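Local coordinates for MSM0273 (PDB 5L37), which assembles into a pentamer of the RMM microcompartment shell and, like its EutN/CcmL relatives, probably closes the vertices of the shell, at residues L2-T7 with V50-G55; T7-S12 with A23-E28; M36-V41 with I69-I74. All blocks are in the same frame, centred on the assembly; numbering follows the deposited sequence.

How the interactions relate
From the N terminus, strand 2-9 lies between strands 49-54 and 23-29: interaction 1 takes its first part with 49-54, and interaction 2 its end, from Thr7 on, with 23-29. Interaction 2 closes the shorter loop, lying wholly within the longer one that interaction 1 shuts. Strand 35-40 follows, and interaction 3 begins there, after interaction 2 has closed. Its second half, 69-74, comes only after 50-55, so interactions 1 and 3 cross along the chain. Backbone bonds probably join them, Leu51 to Ile74 and Gly55 to Asp70. Interactions 1 and 2 pair neighbouring strands within the sheet, and interaction 3 brings its outermost strands together, closing the barrel.

Interaction 1. Residues L2-T7 with V50-G55; sequences LRATVT and VLIAQG
Over one face of the Gln54 carboxamide, at its oxygen end, comes Leu2, whose CD1 sits 3.4 Å from OE1. The two side chains slant across each other. Gln54 gets there by running straight out from the strand, chi2 178°, after CG has turned in beside its own backbone N. Behind them the backbones are joined directly: Leu2 N gives a bond of 3.0 Å to Ile52 O, and Ile52 N returns one of 2.9 Å to Leu2 O. Ala4 and Val50 make a second hydrogen-bonded pair, in which Val50 N to Ala4 O, 2.8 Å, is nearly straight at 173°.

This is an antiparallel ladder between strands 2-9 and 49-54 of the OB-like barrel of the EutN/CcmL family. On the face carrying Leu2, Ala4, Val50 and Ile52 the packing is apolar: CD1 of Ile52 comes to 3.7 Å from Ala4 CB, and Val27 of the next strand covers both. Farther along, the Val6 and Val50 side chains slant past each other, CG2 of Val6 4.0 Å from CG1 of Val50. The other face bears Arg3 and Leu51; CD1 of Leu51 curls back to 3.6 Å from Leu2 O, and both residues pack against Ile37 of a neighbouring subunit.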
loop_
_atom_site.group_PDB
_atom_site.type_symbol
_atom_site.label_atom_id
_atom_site.label_comp_id
_atom_site.label_asym_id
_atom_site.label_seq_id
_atom_site.Cartn_x
_atom_site.Cartn_y
_atom_site.Cartn_z
ATOM N N LEU C 2 3.616 -6.140 -10.924
ATOM C CA LEU C 2 2.585 -6.748 -11.773
ATOM C C LEU C 2 2.991 -6.714 -13.241
ATOM O O LEU C 2 3.657 -5.793 -13.705
ATOM C CB LEU C 2 1.270 -6.027 -11.625
ATOM C CG LEU C 2 0.631 -6.092 -10.236
ATOM C CD1 LEU C 2 -0.533 -5.114 -10.178
ATOM C CD2 LEU C 2 0.176 -7.518 -9.871
ATOM N N ARG C 3 2.594 -7.741 -13.970
ATOM C CA ARG C 3 2.662 -7.730 -15.433
ATOM C C ARG C 3 1.442 -6.977 -15.943
ATOM O O ARG C 3 0.319 -7.232 -15.488
ATOM C CB ARG C 3 2.683 -9.172 -15.988
ATOM C CG ARG C 3 3.875 -9.973 -15.569
ATOM C CD ARG C 3 3.889 -11.355 -16.224
ATOM N NE ARG C 3 2.676 -12.109 -16.019
ATOM C CZ ARG C 3 1.771 -12.345 -16.972
ATOM N NH1 ARG C 3 1.935 -11.884 -18.211
ATOM N NH2 ARG C 3 0.695 -13.057 -16.682
ATOM N N ALA C 4 1.662 -6.099 -16.913
ATOM C CA ALA C 4 0.572 -5.343 -17.513
ATOM C C ALA C 4 0.853 -5.116 -18.968
ATOM O O ALA C 4 1.986 -5.352 -19.436
ATOM C CB ALA C 4 0.419 -4.017 -16.803
ATOM N N THR C 5 -0.174 -4.675 -19.685
ATOM C CA THR C 5 -0.054 -4.341 -21.094
ATOM C C THR C 5 -0.384 -2.877 -21.248
ATOM O O THR C 5 -1.414 -2.428 -20.732
ATOM C CB THR C 5 -1.010 -5.202 -21.968
ATOM O OG1 THR C 5 -0.697 -6.587 -21.750
ATOM C CG2 THR C 5 -0.850 -4.870 -23.446
ATOM N N VAL C 6 0.478 -2.146 -21.955
ATOM C CA VAL C 6 0.207 -0.738 -22.274
ATOM C C VAL C 6 -0.946 -0.625 -23.278
ATOM O O VAL C 6 -0.945 -1.273 -24.338
ATOM C CB VAL C 6 1.425 -0.035 -22.864
ATOM C CG1 VAL C 6 1.097 1.448 -23.137
ATOM C CG2 VAL C 6 2.654 -0.140 -21.900
ATOM N N THR C 7 -1.948 0.180 -22.937
ATOM C CA THR C 7 -3.118 0.274 -23.812
ATOM C C THR C 7 -3.248 1.657 -24.418
ATOM O O THR C 7 -3.933 1.846 -25.443
ATOM C CB THR C 7 -4.407 -0.064 -23.056
ATOM O OG1 THR C 7 -4.492 0.755 -21.884
ATOM C CG2 THR C 7 -4.409 -1.535 -22.606
ATOM N N VAL C 50 4.680 -5.092 -19.951
ATOM C CA VAL C 50 5.618 -4.415 -19.060
ATOM C C VAL C 50 5.448 -4.900 -17.623
ATOM O O VAL C 50 4.449 -5.522 -17.279
ATOM C CB VAL C 50 5.436 -2.884 -19.085
ATOM C CG1 VAL C 50 5.754 -2.323 -20.491
ATOM C CG2 VAL C 50 4.020 -2.515 -18.720
ATOM N N LEU C 51 6.442 -4.581 -16.807
ATOM C CA LEU C 51 6.487 -4.903 -15.388
ATOM C C LEU C 51 6.350 -3.592 -14.611
ATOM O O LEU C 51 7.071 -2.645 -14.905
ATOM C CB LEU C 51 7.827 -5.570 -15.079
ATOM C CG LEU C 51 8.031 -6.170 -13.707
ATOM C CD1 LEU C 51 6.930 -7.286 -13.517
ATOM C CD2 LEU C 51 9.466 -6.701 -13.640
ATOM N N ILE C 52 5.420 -3.530 -13.663
ATOM C CA ILE C 52 5.124 -2.309 -12.910
ATOM C C ILE C 52 5.406 -2.485 -11.440
ATOM O O ILE C 52 5.028 -3.528 -10.860
ATOM C CB ILE C 52 3.654 -1.911 -13.087
ATOM C CG1 ILE C 52 3.523 -1.498 -14.573
ATOM C CG2 ILE C 52 3.283 -0.753 -12.149
ATOM C CD1 ILE C 52 2.138 -1.310 -14.966
ATOM N N ALA C 53 6.022 -1.476 -10.833
ATOM C CA ALA C 53 6.118 -1.408 -9.352
ATOM C C ALA C 53 5.222 -0.302 -8.833
ATOM O O ALA C 53 5.042 0.723 -9.507
ATOM C CB ALA C 53 7.552 -1.156 -8.912
ATOM N N GLN C 54 4.629 -0.524 -7.651
ATOM C CA GLN C 54 3.635 0.426 -7.111
ATOM C C GLN C 54 4.019 0.954 -5.747
ATOM O O GLN C 54 4.807 0.333 -5.003
ATOM C CB GLN C 54 2.284 -0.266 -6.997
ATOM C CG GLN C 54 1.716 -0.699 -8.350
ATOM C CD GLN C 54 0.410 -1.421 -8.163
ATOM O OE1 GLN C 54 0.374 -2.634 -7.986
ATOM N NE2 GLN C 54 -0.675 -0.659 -8.118
ATOM N N GLY C 55 3.422 2.083 -5.392
ATOM C CA GLY C 55 3.643 2.648 -4.059
ATOM C C GLY C 55 4.818 3.591 -4.037
ATOM O O GLY C 55 5.268 4.128 -5.083
#

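Interaction 2. Residues T7-S12 with A23-E28; sequences TGNVWS and AFLEVE
A classic beta bulge sets two residues of strand 2-9, Thr7 and Gly8, against the single Glu26. Glu26 O takes the two amides at once: Thr7 N at 2.8 Å, nearly straight at 174°, and Gly8 N in a weak bond of 3.4 Å. Thr7 and Glu26 are also tied through side chains, Thr7 OG1 donating to Glu26 OE1 at 3.0 Å on the anti lone pair of that oxygen. With chi1 at 53°, OG1 is wedged between the backbone N and carbonyl carbon of Thr7, which turns it toward the carboxylate. OE1 also makes a salt bridge with Arg35 on the strand beyond, so it is gripped from two residues.

Glu26 N closes the bulge by bonding to Gly8 O, the donor standing above the carbonyl plane; beyond it the antiparallel pairing of strands 2-9 and 23-29, neighbouring strands of the OB-like barrel, goes on with Asn9 opposite Leu25. Asn9 lays its amide flat over Leu25, whose CD2 methyl touches the face 3.5 Å from ND2. Its OD1 comes within 3.0 Å of Phe24 O, acceptor against acceptor. Val10 N faces both oxygens, bonding to Phe24 O at 2.9 Å and only weakly to OD1, while a water donates to OD1 and accepts from Phe24 N. Val10 CB also packs against Phe24 CB at 3.9 Å.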
loop_
_atom_site.group_PDB
_atom_site.type_symbol
_atom_site.label_atom_id
_atom_site.label_comp_id
_atom_site.label_asym_id
_atom_site.label_seq_id
_atom_site.Cartn_x
_atom_site.Cartn_y
_atom_site.Cartn_z
ATOM N N THR C 7 -1.948 0.180 -22.937
ATOM C CA THR C 7 -3.118 0.274 -23.812
ATOM C C THR C 7 -3.248 1.657 -24.418
ATOM O O THR C 7 -3.933 1.846 -25.443
ATOM C CB THR C 7 -4.407 -0.064 -23.056
ATOM O OG1 THR C 7 -4.492 0.755 -21.884
ATOM C CG2 THR C 7 -4.409 -1.535 -22.606
ATOM N N GLY C 8 -2.572 2.639 -23.847
ATOM C CA GLY C 8 -2.664 3.977 -24.419
ATOM C C GLY C 8 -1.912 5.043 -23.658
ATOM O O GLY C 8 -1.288 4.772 -22.641
ATOM N N ASN C 9 -2.037 6.284 -24.107
ATOM C CA ASN C 9 -1.326 7.371 -23.458
ATOM C C ASN C 9 -2.383 8.222 -22.789
ATOM O O ASN C 9 -3.550 8.249 -23.209
ATOM C CB ASN C 9 -0.502 8.188 -24.466
ATOM C CG ASN C 9 0.848 8.655 -23.894
ATOM O OD1 ASN C 9 0.931 9.296 -22.838
ATOM N ND2 ASN C 9 1.924 8.293 -24.594
ATOM N N VAL C 10 -2.009 8.874 -21.712
ATOM C CA VAL C 10 -2.930 9.701 -20.999
ATOM C C VAL C 10 -2.438 11.089 -21.220
ATOM O O VAL C 10 -1.316 11.407 -20.842
ATOM C CB VAL C 10 -2.935 9.361 -19.508
ATOM C CG1 VAL C 10 -3.772 10.352 -18.740
ATOM C CG2 VAL C 10 -3.418 7.970 -19.354
ATOM N N TRP C 11 -3.291 11.932 -21.793
ATOM C CA TRP C 11 -2.894 13.292 -22.005
ATOM C C TRP C 11 -3.483 14.142 -20.896
ATOM O O TRP C 11 -4.687 14.267 -20.764
ATOM C CB TRP C 11 -3.405 13.770 -23.354
ATOM C CG TRP C 11 -3.305 12.745 -24.456
ATOM C CD1 TRP C 11 -4.175 11.715 -24.691
ATOM C CD2 TRP C 11 -2.345 12.708 -25.525
ATOM N NE1 TRP C 11 -3.785 11.006 -25.802
ATOM C CE2 TRP C 11 -2.672 11.596 -26.337
ATOM C CE3 TRP C 11 -1.233 13.487 -25.865
ATOM C CZ2 TRP C 11 -1.928 11.252 -27.463
ATOM C CZ3 TRP C 11 -0.494 13.142 -26.984
ATOM C CH2 TRP C 11 -0.845 12.033 -27.770
ATOM N N SER C 12 -2.604 14.783 -20.156
ATOM C CA SER C 12 -3.007 15.718 -19.147
ATOM C C SER C 12 -3.202 17.096 -19.736
ATOM O O SER C 12 -2.625 17.417 -20.767
ATOM C CB SER C 12 -1.945 15.770 -18.072
ATOM O OG SER C 12 -0.723 16.232 -18.640
ATOM N N ALA C 23 6.208 9.751 -19.345
ATOM C CA ALA C 23 4.849 9.692 -19.852
ATOM C C ALA C 23 3.908 9.022 -18.863
ATOM O O ALA C 23 4.300 8.174 -18.076
ATOM C CB ALA C 23 4.828 8.948 -21.165
ATOM N N PHE C 24 2.639 9.422 -18.919
ATOM C CA PHE C 24 1.577 8.718 -18.189
ATOM C C PHE C 24 0.948 7.698 -19.153
ATOM O O PHE C 24 0.348 8.085 -20.141
ATOM C CB PHE C 24 0.482 9.676 -17.704
ATOM C CG PHE C 24 0.928 10.658 -16.664
ATOM C CD1 PHE C 24 1.366 10.223 -15.418
ATOM C CD2 PHE C 24 0.802 12.010 -16.890
ATOM C CE1 PHE C 24 1.751 11.156 -14.416
ATOM C CE2 PHE C 24 1.176 12.937 -15.896
ATOM C CZ PHE C 24 1.656 12.506 -14.686
ATOM N N LEU C 25 1.037 6.414 -18.846
ATOM C CA LEU C 25 0.474 5.415 -19.757
ATOM C C LEU C 25 -0.659 4.681 -19.081
ATOM O O LEU C 25 -0.570 4.307 -17.894
ATOM C CB LEU C 25 1.560 4.403 -20.201
ATOM C CG LEU C 25 2.797 5.008 -20.940
ATOM C CD1 LEU C 25 3.753 3.866 -21.367
ATOM C CD2 LEU C 25 2.400 5.863 -22.137
ATOM N N GLU C 26 -1.728 4.469 -19.825
ATOM C CA GLU C 26 -2.765 3.577 -19.335
ATOM C C GLU C 26 -2.284 2.134 -19.569
ATOM O O GLU C 26 -1.742 1.834 -20.628
ATOM C CB GLU C 26 -4.096 3.820 -20.041
ATOM C CG GLU C 26 -5.213 2.967 -19.434
ATOM C CD GLU C 26 -6.541 3.166 -20.109
ATOM O OE1 GLU C 26 -6.714 2.653 -21.239
ATOM O OE2 GLU C 26 -7.406 3.840 -19.508
ATOM N N VAL C 27 -2.447 1.277 -18.562
ATOM C CA VAL C 27 -2.041 -0.127 -18.661
ATOM C C VAL C 27 -3.194 -0.986 -18.164
ATOM O O VAL C 27 -4.028 -0.523 -17.391
ATOM C CB VAL C 27 -0.763 -0.441 -17.845
ATOM C CG1 VAL C 27 0.394 0.474 -18.300
ATOM C CG2 VAL C 27 -1.017 -0.342 -16.290
ATOM N N GLU C 28 -3.220 -2.230 -18.608
ATOM C CA GLU C 28 -4.201 -3.194 -18.169
ATOM C C GLU C 28 -3.453 -4.355 -17.529
ATOM O O GLU C 28 -2.550 -4.946 -18.142
ATOM C CB GLU C 28 -5.040 -3.667 -19.345
ATOM C CG GLU C 28 -6.009 -4.740 -18.987
ATOM C CD GLU C 28 -6.979 -5.031 -20.101
ATOM O OE1 GLU C 28 -6.892 -4.411 -21.187
ATOM O OE2 GLU C 28 -7.820 -5.920 -19.888
HETATM O O HOH W 1 1.895 11.314 -21.037
#

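Interaction 3. Residues M36-V41 with I69-I74; sequences MIAFDV and IDALII
The axes of segments 36-40 and 71-74 come within 4.4 Å, their directions 56° apart, and a single backbone bridge joins them: Phe39 N donates to Ala71 O and Ile73 N donates to Phe39 O, each at 2.9 Å. One residue bonded to the two flanking its partner Leu72 is the pattern of a parallel bridge. It joins the outermost strands of the antiparallel sheet, the closure by which an OB-like barrel becomes continuous. The two bonds differ in shape, since Phe39 N stands above the plane of the Ala71 carbonyl, whereas Ile73 N lies almost straight beyond the oxygen of Phe39.

Phe39 carries much of the side-chain packing. Its CB rests on Ile69 CG2 at 3.7 Å, and the two side chains stand roughly at right angles, with Ile69 CD1 coming obliquely to the ring. Leu72 CD1 approaches the ring near its plane, at the edge, 4.3 Å from CD2. Leu72 starts out away from strand 35-40, but chi2 of 65° folds CD1 back until it is also 3.5 Å from Phe39 O. Inside the barrel, Ala38 CB is flanked by Ala71 CB and Ile73 CG1, and Ile73 continues to Val50 and Ile52 on strand 49-54. On the Ile69 and Asp70 side lies a neighbouring subunit, whose Met1 N and Gln54 N bond to the Asp70 carboxylate.

At the far end the Asp40 side chain slants across Ile73; with CG anti to the backbone N (chi1 -177°), OD1 comes to 3.6 Å from Ile73 CG2. Ser44 OG bonds to Asp40 OD1, and one water links the two strands: it donates to Asp40 OD1 and Ile73 O, each at 2.7 Å, and accepts from Val41 N.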
loop_
_atom_site.group_PDB
_atom_site.type_symbol
_atom_site.label_atom_id
_atom_site.label_comp_id
_atom_site.label_asym_id
_atom_site.label_seq_id
_atom_site.Cartn_x
_atom_site.Cartn_y
_atom_site.Cartn_z
ATOM N N MET C 36 -4.972 0.857 -14.720
ATOM C CA MET C 36 -4.386 1.944 -13.938
ATOM C C MET C 36 -3.491 2.777 -14.836
ATOM O O MET C 36 -3.280 2.457 -16.018
ATOM C CB MET C 36 -3.575 1.422 -12.729
ATOM C CG MET C 36 -2.213 0.910 -13.108
ATOM S SD MET C 36 -1.254 0.219 -11.697
ATOM C CE MET C 36 -2.174 -1.263 -11.452
ATOM N N ILE C 37 -3.016 3.892 -14.298
ATOM C CA ILE C 37 -2.078 4.757 -14.993
ATOM C C ILE C 37 -0.718 4.611 -14.347
ATOM O O ILE C 37 -0.560 4.804 -13.121
ATOM C CB ILE C 37 -2.535 6.276 -14.977
ATOM C CG1 ILE C 37 -3.987 6.429 -15.502
ATOM C CG2 ILE C 37 -1.498 7.161 -15.732
ATOM C CD1 ILE C 37 -4.270 5.775 -16.818
ATOM N N ALA C 38 0.271 4.274 -15.179
ATOM C CA ALA C 38 1.627 4.108 -14.699
ATOM C C ALA C 38 2.543 5.095 -15.355
ATOM O O ALA C 38 2.353 5.430 -16.538
ATOM C CB ALA C 38 2.142 2.657 -14.971
ATOM N N PHE C 39 3.548 5.552 -14.619
ATOM C CA PHE C 39 4.547 6.458 -15.177
ATOM C C PHE C 39 5.588 5.673 -15.951
ATOM O O PHE C 39 5.949 4.578 -15.553
ATOM C CB PHE C 39 5.228 7.274 -14.058
ATOM C CG PHE C 39 5.877 8.512 -14.550
ATOM C CD1 PHE C 39 5.089 9.584 -14.913
ATOM C CD2 PHE C 39 7.274 8.624 -14.657
ATOM C CE1 PHE C 39 5.652 10.766 -15.389
ATOM C CE2 PHE C 39 7.868 9.803 -15.137
ATOM C CZ PHE C 39 7.046 10.876 -15.507
ATOM N N ASP C 40 6.050 6.232 -17.053
ATOM C CA ASP C 40 7.021 5.536 -17.902
ATOM C C ASP C 40 8.167 6.435 -18.281
ATOM O O ASP C 40 7.952 7.559 -18.766
ATOM C CB ASP C 40 6.339 5.054 -19.166
ATOM C CG ASP C 40 7.275 4.249 -20.052
ATOM O OD1 ASP C 40 7.750 3.198 -19.622
ATOM O OD2 ASP C 40 7.391 4.614 -21.214
ATOM N N VAL C 41 9.389 5.929 -18.100
ATOM C CA VAL C 41 10.587 6.653 -18.501
ATOM C C VAL C 41 11.344 5.909 -19.609
ATOM O O VAL C 41 12.331 6.414 -20.134
ATOM C CB VAL C 41 11.543 6.890 -17.324
ATOM C CG1 VAL C 41 10.830 7.764 -16.219
ATOM C CG2 VAL C 41 12.013 5.574 -16.705
ATOM N N ILE C 69 4.237 10.116 -7.652
ATOM C CA ILE C 69 4.037 9.010 -8.584
ATOM C C ILE C 69 3.967 7.726 -7.772
ATOM O O ILE C 69 4.903 7.452 -6.979
ATOM C CB ILE C 69 5.241 8.953 -9.580
ATOM C CG1 ILE C 69 5.250 10.222 -10.433
ATOM C CG2 ILE C 69 5.214 7.683 -10.429
ATOM C CD1 ILE C 69 4.034 10.340 -11.293
ATOM N N ASP C 70 2.902 6.934 -7.970
ATOM C CA ASP C 70 2.711 5.690 -7.192
ATOM C C ASP C 70 2.674 4.420 -8.098
ATOM O O ASP C 70 2.258 3.345 -7.657
ATOM C CB ASP C 70 1.411 5.807 -6.355
ATOM C CG ASP C 70 0.130 5.860 -7.229
ATOM O OD1 ASP C 70 0.268 5.722 -8.451
ATOM O OD2 ASP C 70 -0.987 5.987 -6.674
ATOM N N ALA C 71 3.118 4.543 -9.353
ATOM C CA ALA C 71 3.205 3.377 -10.257
ATOM C C ALA C 71 4.210 3.681 -11.342
ATOM O O ALA C 71 4.155 4.769 -11.924
ATOM C CB ALA C 71 1.825 3.076 -10.876
ATOM N N LEU C 72 5.157 2.776 -11.545
ATOM C CA LEU C 72 6.293 3.005 -12.455
ATOM C C LEU C 72 6.533 1.745 -13.237
ATOM O O LEU C 72 6.642 0.672 -12.673
ATOM C CB LEU C 72 7.565 3.373 -11.668
ATOM C CG LEU C 72 8.849 3.579 -12.479
ATOM C CD1 LEU C 72 8.731 4.823 -13.424
ATOM C CD2 LEU C 72 9.986 3.766 -11.487
ATOM N N ILE C 73 6.647 1.894 -14.558
ATOM C CA ILE C 73 7.093 0.772 -15.378
ATOM C C ILE C 73 8.587 0.562 -15.200
ATOM O O ILE C 73 9.387 1.485 -15.408
ATOM C CB ILE C 73 6.715 1.044 -16.847
ATOM C CG1 ILE C 73 5.199 0.831 -17.016
ATOM C CG2 ILE C 73 7.543 0.126 -17.792
ATOM C CD1 ILE C 73 4.619 1.505 -18.352
ATOM N N ILE C 74 8.984 -0.638 -14.774
ATOM C CA ILE C 74 10.404 -0.845 -14.499
ATOM C C ILE C 74 11.090 -1.672 -15.582
ATOM O O ILE C 74 12.307 -1.827 -15.534
ATOM C CB ILE C 74 10.670 -1.478 -13.068
ATOM C CG1 ILE C 74 10.074 -2.853 -12.970
ATOM C CG2 ILE C 74 10.119 -0.571 -11.965
ATOM C CD1 ILE C 74 10.504 -3.561 -11.649
HETATM O O HOH W 2 9.465 3.233 -17.476
#